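Local coordinates for protein hydrogenase maturation factor (Thermoanaerobacter tengcongensis, PDB 3VTH) that probably transfers a carbamoyl group from carbamoyl phosphate, with ATP, to the C-terminal cysteine of HypE during maturation of [NiFe]-hydrogenases, at residues 315-318 with 319-323; 609-612 with 613-617. All blocks are in the same frame, centred on the assembly; numbering follows the deposited sequence.

Contact 1: residues 315-318 with 319-323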
loop_
_atom_site.group_PDB
_atom_site.type_symbol
_atom_site.label_atom_id
_atom_site.label_comp_id
_atom_site.label_asym_id
_atom_site.label_seq_id
_atom_site.Cartn_x
_atom_site.Cartn_y
_atom_site.Cartn_z
ATOM N N TYR A 315 11.193 -17.001 -11.047
ATOM C CA TYR A 315 10.956 -18.421 -11.312
ATOM C C TYR A 315 12.214 -19.111 -11.802
ATOM O O TYR A 315 12.488 -20.260 -11.430
ATOM C CB TYR A 315 9.832 -18.615 -12.332
ATOM C CG TYR A 315 8.466 -18.221 -11.824
ATOM C CD1 TYR A 315 7.686 -19.118 -11.100
ATOM C CD2 TYR A 315 7.941 -16.950 -12.091
ATOM C CE1 TYR A 315 6.399 -18.752 -10.635
ATOM C CE2 TYR A 315 6.679 -16.581 -11.637
ATOM C CZ TYR A 315 5.915 -17.493 -10.921
ATOM O OH TYR A 315 4.674 -17.118 -10.493
ATOM N N LEU A 316 12.973 -18.419 -12.650
ATOM C CA LEU A 316 14.250 -18.943 -13.132
ATOM C C LEU A 316 15.256 -19.114 -11.983
ATOM O O LEU A 316 15.912 -20.153 -11.855
ATOM C CB LEU A 316 14.817 -18.040 -14.227
ATOM C CG LEU A 316 14.043 -18.005 -15.559
ATOM C CD1 LEU A 316 14.608 -16.936 -16.495
ATOM C CD2 LEU A 316 14.014 -19.361 -16.235
ATOM N N LEU A 317 15.366 -18.091 -11.146
ATOM C CA LEU A 317 16.277 -18.139 -9.998
ATOM C C LEU A 317 15.912 -19.282 -9.046
ATOM O O LEU A 317 16.797 -19.989 -8.559
ATOM C CB LEU A 317 16.290 -16.791 -9.257
ATOM C CG LEU A 317 17.273 -16.644 -8.071
ATOM C CD1 LEU A 317 18.740 -16.996 -8.496
ATOM C CD2 LEU A 317 17.187 -15.241 -7.459
ATOM N N MET A 318 14.610 -19.456 -8.804
ATOM C CA MET A 318 14.091 -20.496 -7.912
ATOM C C MET A 318 14.445 -21.928 -8.318
ATOM O O MET A 318 14.618 -22.787 -7.453
ATOM C CB MET A 318 12.571 -20.349 -7.711
ATOM C CG MET A 318 12.148 -19.154 -6.835
ATOM S SD MET A 318 12.880 -19.297 -5.187
ATOM C CE MET A 318 12.238 -17.843 -4.369
ATOM N N GLU A 319 14.561 -22.197 -9.618
ATOM C CA GLU A 319 15.069 -23.509 -10.040
ATOM C C GLU A 319 16.579 -23.694 -9.753
ATOM O O GLU A 319 17.078 -24.828 -9.755
ATOM C CB GLU A 319 14.698 -23.862 -11.503
ATOM C CG GLU A 319 14.288 -22.686 -12.379
ATOM C CD GLU A 319 13.605 -23.079 -13.694
ATOM O OE1 GLU A 319 12.534 -22.499 -14.009
ATOM O OE2 GLU A 319 14.137 -23.940 -14.419
ATOM N N GLU A 320 17.294 -22.599 -9.478
ATOM C CA GLU A 320 18.747 -22.679 -9.234
ATOM C C GLU A 320 19.139 -22.715 -7.757
ATOM O O GLU A 320 20.197 -23.247 -7.419
ATOM C CB GLU A 320 19.517 -21.556 -9.949
ATOM C CG GLU A 320 19.367 -21.510 -11.474
ATOM C CD GLU A 320 19.738 -22.817 -12.172
ATOM O OE1 GLU A 320 20.746 -23.455 -11.791
ATOM O OE2 GLU A 320 19.022 -23.198 -13.126
ATOM N N ILE A 321 18.285 -22.168 -6.885
ATOM C CA ILE A 321 18.560 -22.133 -5.446
ATOM C C ILE A 321 17.592 -23.039 -4.652
ATOM O O ILE A 321 16.493 -23.334 -5.125
ATOM C CB ILE A 321 18.516 -20.674 -4.903
ATOM C CG1 ILE A 321 17.130 -20.046 -5.118
ATOM C CG2 ILE A 321 19.590 -19.811 -5.569
ATOM C CD1 ILE A 321 16.955 -18.663 -4.493
ATOM N N ASP A 322 17.995 -23.482 -3.457
ATOM C CA ASP A 322 17.080 -24.229 -2.573
ATOM C C ASP A 322 16.851 -23.539 -1.212
ATOM O O ASP A 322 16.869 -24.188 -0.154
ATOM C CB ASP A 322 17.552 -25.678 -2.367
ATOM C CG ASP A 322 18.938 -25.767 -1.739
ATOM O OD1 ASP A 322 19.466 -24.726 -1.279
ATOM O OD2 ASP A 322 19.506 -26.879 -1.694
ATOM N N PHE A 323 16.660 -22.228 -1.244
ATOM C CA PHE A 323 16.466 -21.447 -0.024
ATOM C C PHE A 323 15.655 -20.214 -0.356
ATOM O O PHE A 323 15.763 -19.697 -1.471
ATOM C CB PHE A 323 17.814 -21.074 0.659
ATOM C CG PHE A 323 18.867 -20.522 -0.286
ATOM C CD1 PHE A 323 18.785 -19.208 -0.775
ATOM C CD2 PHE A 323 19.935 -21.322 -0.691
ATOM C CE1 PHE A 323 19.758 -18.701 -1.657
ATOM C CE2 PHE A 323 20.917 -20.832 -1.556
ATOM C CZ PHE A 323 20.829 -19.518 -2.046
HETATM O O HOH W 1 17.041 -21.342 -14.121
#
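I321 folds back over the last turn of helix 312-320 and sets its delta methyl between L317 and M318. Its CD1 lies 4.1 Å from CG of L317 and 4.2 Å from SD of M318, crossing both side chains at a slant. The first torsion explains this reach: CG1 sits between the backbone N and the carbonyl carbon (chi1 61°), and the branch then runs straight out to CD1. CG2 of I321 meets the same leucine, 4.1 Å from CD1 of L317. M318, bent at chi2 (-59°), curls its thioether round to the isoleucine. I321 also packs against A209 of helix 204-213, and its CB lies over one face of the F323 ring, near the rim.

The backbone here is the fraying C-terminus of an alpha-helix in the YrdC-like (telomere recombination) region. L317 O takes two N-H groups: I321 N, 3.1 Å away and almost in line with the carbonyl bond, in the alpha-helical pattern, and E320 N at 2.8 Å, which comes from above the carbonyl plane in the tighter 3-10 pattern. Just before it, E319 N makes weak bonds to Y315 O and L316 O. R257 takes over at the end, its guanidinium bonding to the carbonyl oxygens of M318 and I321.

E319 runs alongside L316, its CG 3.1 Å from L316 O, and its carboxylate forms weak, long ion pairs with K122 and R130. The carboxylate of E320 is tied to the helix through a water, which donates both to E320 OE2, at 2.9 Å, and to L316 O.

Contact 2: residues 609-612 with 613-617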
loop_
_atom_site.group_PDB
_atom_site.type_symbol
_atom_site.label_atom_id
_atom_site.label_comp_id
_atom_site.label_asym_id
_atom_site.label_seq_id
_atom_site.Cartn_x
_atom_site.Cartn_y
_atom_site.Cartn_z
ATOM N N GLY A 609 9.823 -3.520 30.480
ATOM C CA GLY A 609 11.148 -3.933 30.037
ATOM C C GLY A 609 11.202 -4.685 28.719
ATOM O O GLY A 609 12.114 -5.491 28.511
ATOM N N VAL A 610 10.275 -4.415 27.823
ATOM C CA VAL A 610 10.330 -4.958 26.483
ATOM C C VAL A 610 11.508 -4.373 25.733
ATOM O O VAL A 610 12.263 -5.066 25.154
ATOM C CB VAL A 610 9.030 -4.712 25.733
ATOM C CG1 VAL A 610 9.135 -5.047 24.275
ATOM C CG2 VAL A 610 7.945 -5.481 26.334
ATOM N N ARG A 611 11.631 -3.075 25.774
ATOM C CA ARG A 611 12.705 -2.286 25.175
ATOM C C ARG A 611 12.792 -0.949 25.911
ATOM O O ARG A 611 11.791 -0.477 26.433
ATOM C CB ARG A 611 12.412 -2.021 23.682
ATOM C CG ARG A 611 13.034 -3.060 22.756
ATOM C CD ARG A 611 12.841 -2.727 21.283
ATOM N NE ARG A 611 13.653 -3.633 20.462
ATOM C CZ ARG A 611 14.813 -3.302 19.901
ATOM N NH1 ARG A 611 15.308 -2.077 20.048
ATOM N NH2 ARG A 611 15.475 -4.195 19.180
ATOM N N LYS A 612 13.971 -0.334 25.946
ATOM C CA LYS A 612 14.076 1.034 26.462
ATOM C C LYS A 612 14.334 2.010 25.330
ATOM O O LYS A 612 14.051 3.204 25.449
ATOM C CB LYS A 612 15.163 1.166 27.533
ATOM C CG LYS A 612 14.972 0.264 28.758
ATOM C CD LYS A 612 15.018 1.060 30.079
ATOM C CE LYS A 612 16.406 1.611 30.386
ATOM N NZ LYS A 612 16.377 2.575 31.534
ATOM N N GLU A 613 14.881 1.491 24.233
ATOM C CA GLU A 613 15.168 2.289 23.049
ATOM C C GLU A 613 14.769 1.513 21.799
ATOM O O GLU A 613 14.886 0.292 21.760
ATOM C CB GLU A 613 16.653 2.665 22.993
ATOM C CG GLU A 613 17.190 3.235 24.319
ATOM C CD GLU A 613 18.586 3.822 24.207
ATOM O OE1 GLU A 613 19.388 3.598 25.134
ATOM O OE2 GLU A 613 18.877 4.504 23.198
ATOM N N VAL A 614 14.293 2.229 20.791
ATOM C CA VAL A 614 13.862 1.614 19.540
ATOM C C VAL A 614 14.613 2.185 18.329
ATOM O O VAL A 614 15.100 3.326 18.356
ATOM C CB VAL A 614 12.326 1.719 19.318
ATOM C CG1 VAL A 614 11.554 0.998 20.458
ATOM C CG2 VAL A 614 11.887 3.167 19.181
ATOM N N LEU A 615 14.696 1.373 17.278
ATOM C CA LEU A 615 15.457 1.707 16.074
ATOM C C LEU A 615 14.560 2.350 15.032
ATOM O O LEU A 615 15.028 3.103 14.185
ATOM C CB LEU A 615 16.154 0.458 15.515
ATOM C CG LEU A 615 17.144 -0.219 16.486
ATOM C CD1 LEU A 615 17.754 -1.519 15.930
ATOM C CD2 LEU A 615 18.254 0.747 16.907
ATOM N N PHE A 616 13.263 2.060 15.113
ATOM C CA PHE A 616 12.279 2.647 14.216
ATOM C C PHE A 616 10.969 2.881 14.950
ATOM O O PHE A 616 10.653 2.192 15.914
ATOM C CB PHE A 616 12.072 1.781 12.955
ATOM C CG PHE A 616 11.554 0.379 13.232
ATOM C CD1 PHE A 616 12.432 -0.665 13.471
ATOM C CD2 PHE A 616 10.186 0.105 13.213
ATOM C CE1 PHE A 616 11.964 -1.956 13.714
ATOM C CE2 PHE A 616 9.707 -1.194 13.458
ATOM C CZ PHE A 616 10.602 -2.218 13.709
ATOM N N GLU A 617 10.215 3.867 14.476
ATOM C CA GLU A 617 8.945 4.263 15.076
ATOM C C GLU A 617 7.967 3.078 15.048
ATOM O O GLU A 617 7.739 2.480 14.007
ATOM C CB GLU A 617 8.393 5.468 14.288
ATOM C CG GLU A 617 7.051 6.045 14.754
ATOM C CD GLU A 617 7.180 7.084 15.863
ATOM O OE1 GLU A 617 7.486 6.698 17.021
ATOM O OE2 GLU A 617 6.952 8.290 15.579
#
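The guanidinium of R611 reaches forward along the chain to the backbone of E613. Its NH1 donates to E613 O over 3.0 Å, with an N-H...O angle of 147°. The oxygen lies at the edge of the guanidinium, close to its plane, while the nitrogen stands tilted by 15° from the plane of the carbonyl. From CG to NE the arginine is extended, so its methylenes pass beside the same oxygen before the head group arrives; CD of R611 is 3.7 Å from E613 O. L615 CG comes obliquely to within 4.4 Å of R611 NH1.

A salt bridge holds the other part of the head group. NE of R611 pairs with OE2 of E623 on helix 619-626, so one guanidinium joins the loop backbone to the helix that follows.

A cation-pi contact engages the neighbouring residue: K612 turns its ammonium end away, bending at chi2 and chi3 (-69°), and meets Y552 of helix 551-559.

Van der Waals contact is slight. The CD methylene of R611 and the CG1 methyl of V614 cross at 4.0 Å, and V614, buried, rests on Q619 and A620 of helix 619-626 and on I551.

All of this lies in the irregular connection between helices 597-607 and 619-626 of the Kae1-like region. A Schellman motif with G609 at the C-prime position closes the first helix, and E617 further on touches the bound nucleotide analogue AP2. With E623 on NE and a carbonyl on NH1, the guanidinium is held at two of its nitrogens, which should restrict its rotation, and E623 probably balances the positive charge of R611, which is partly exposed.

Contact 1 precedes contact 2 along the chain, and the two belong to different family regions: residues 315-323 to the YrdC-like (telomere recombination) part, residues 609-617 to the second Kae1-like subdomain. Their centres are 37 Å apart, their nearest atoms about 23 Å, and they do not touch or share a helix or sheet. Contact 1 ends helix 312-320 ahead of strand 325-329 in a mixed sheet, and Y315 lies about 8 Å (side chain to side chain) from C117 of the first zinc site. Contact 2 bridges helices 597-607 and 619-626 and leads into the AP2 pocket. One ends a helix and the other organises a helix-to-helix loop, in separate regions of this multidomain enzyme.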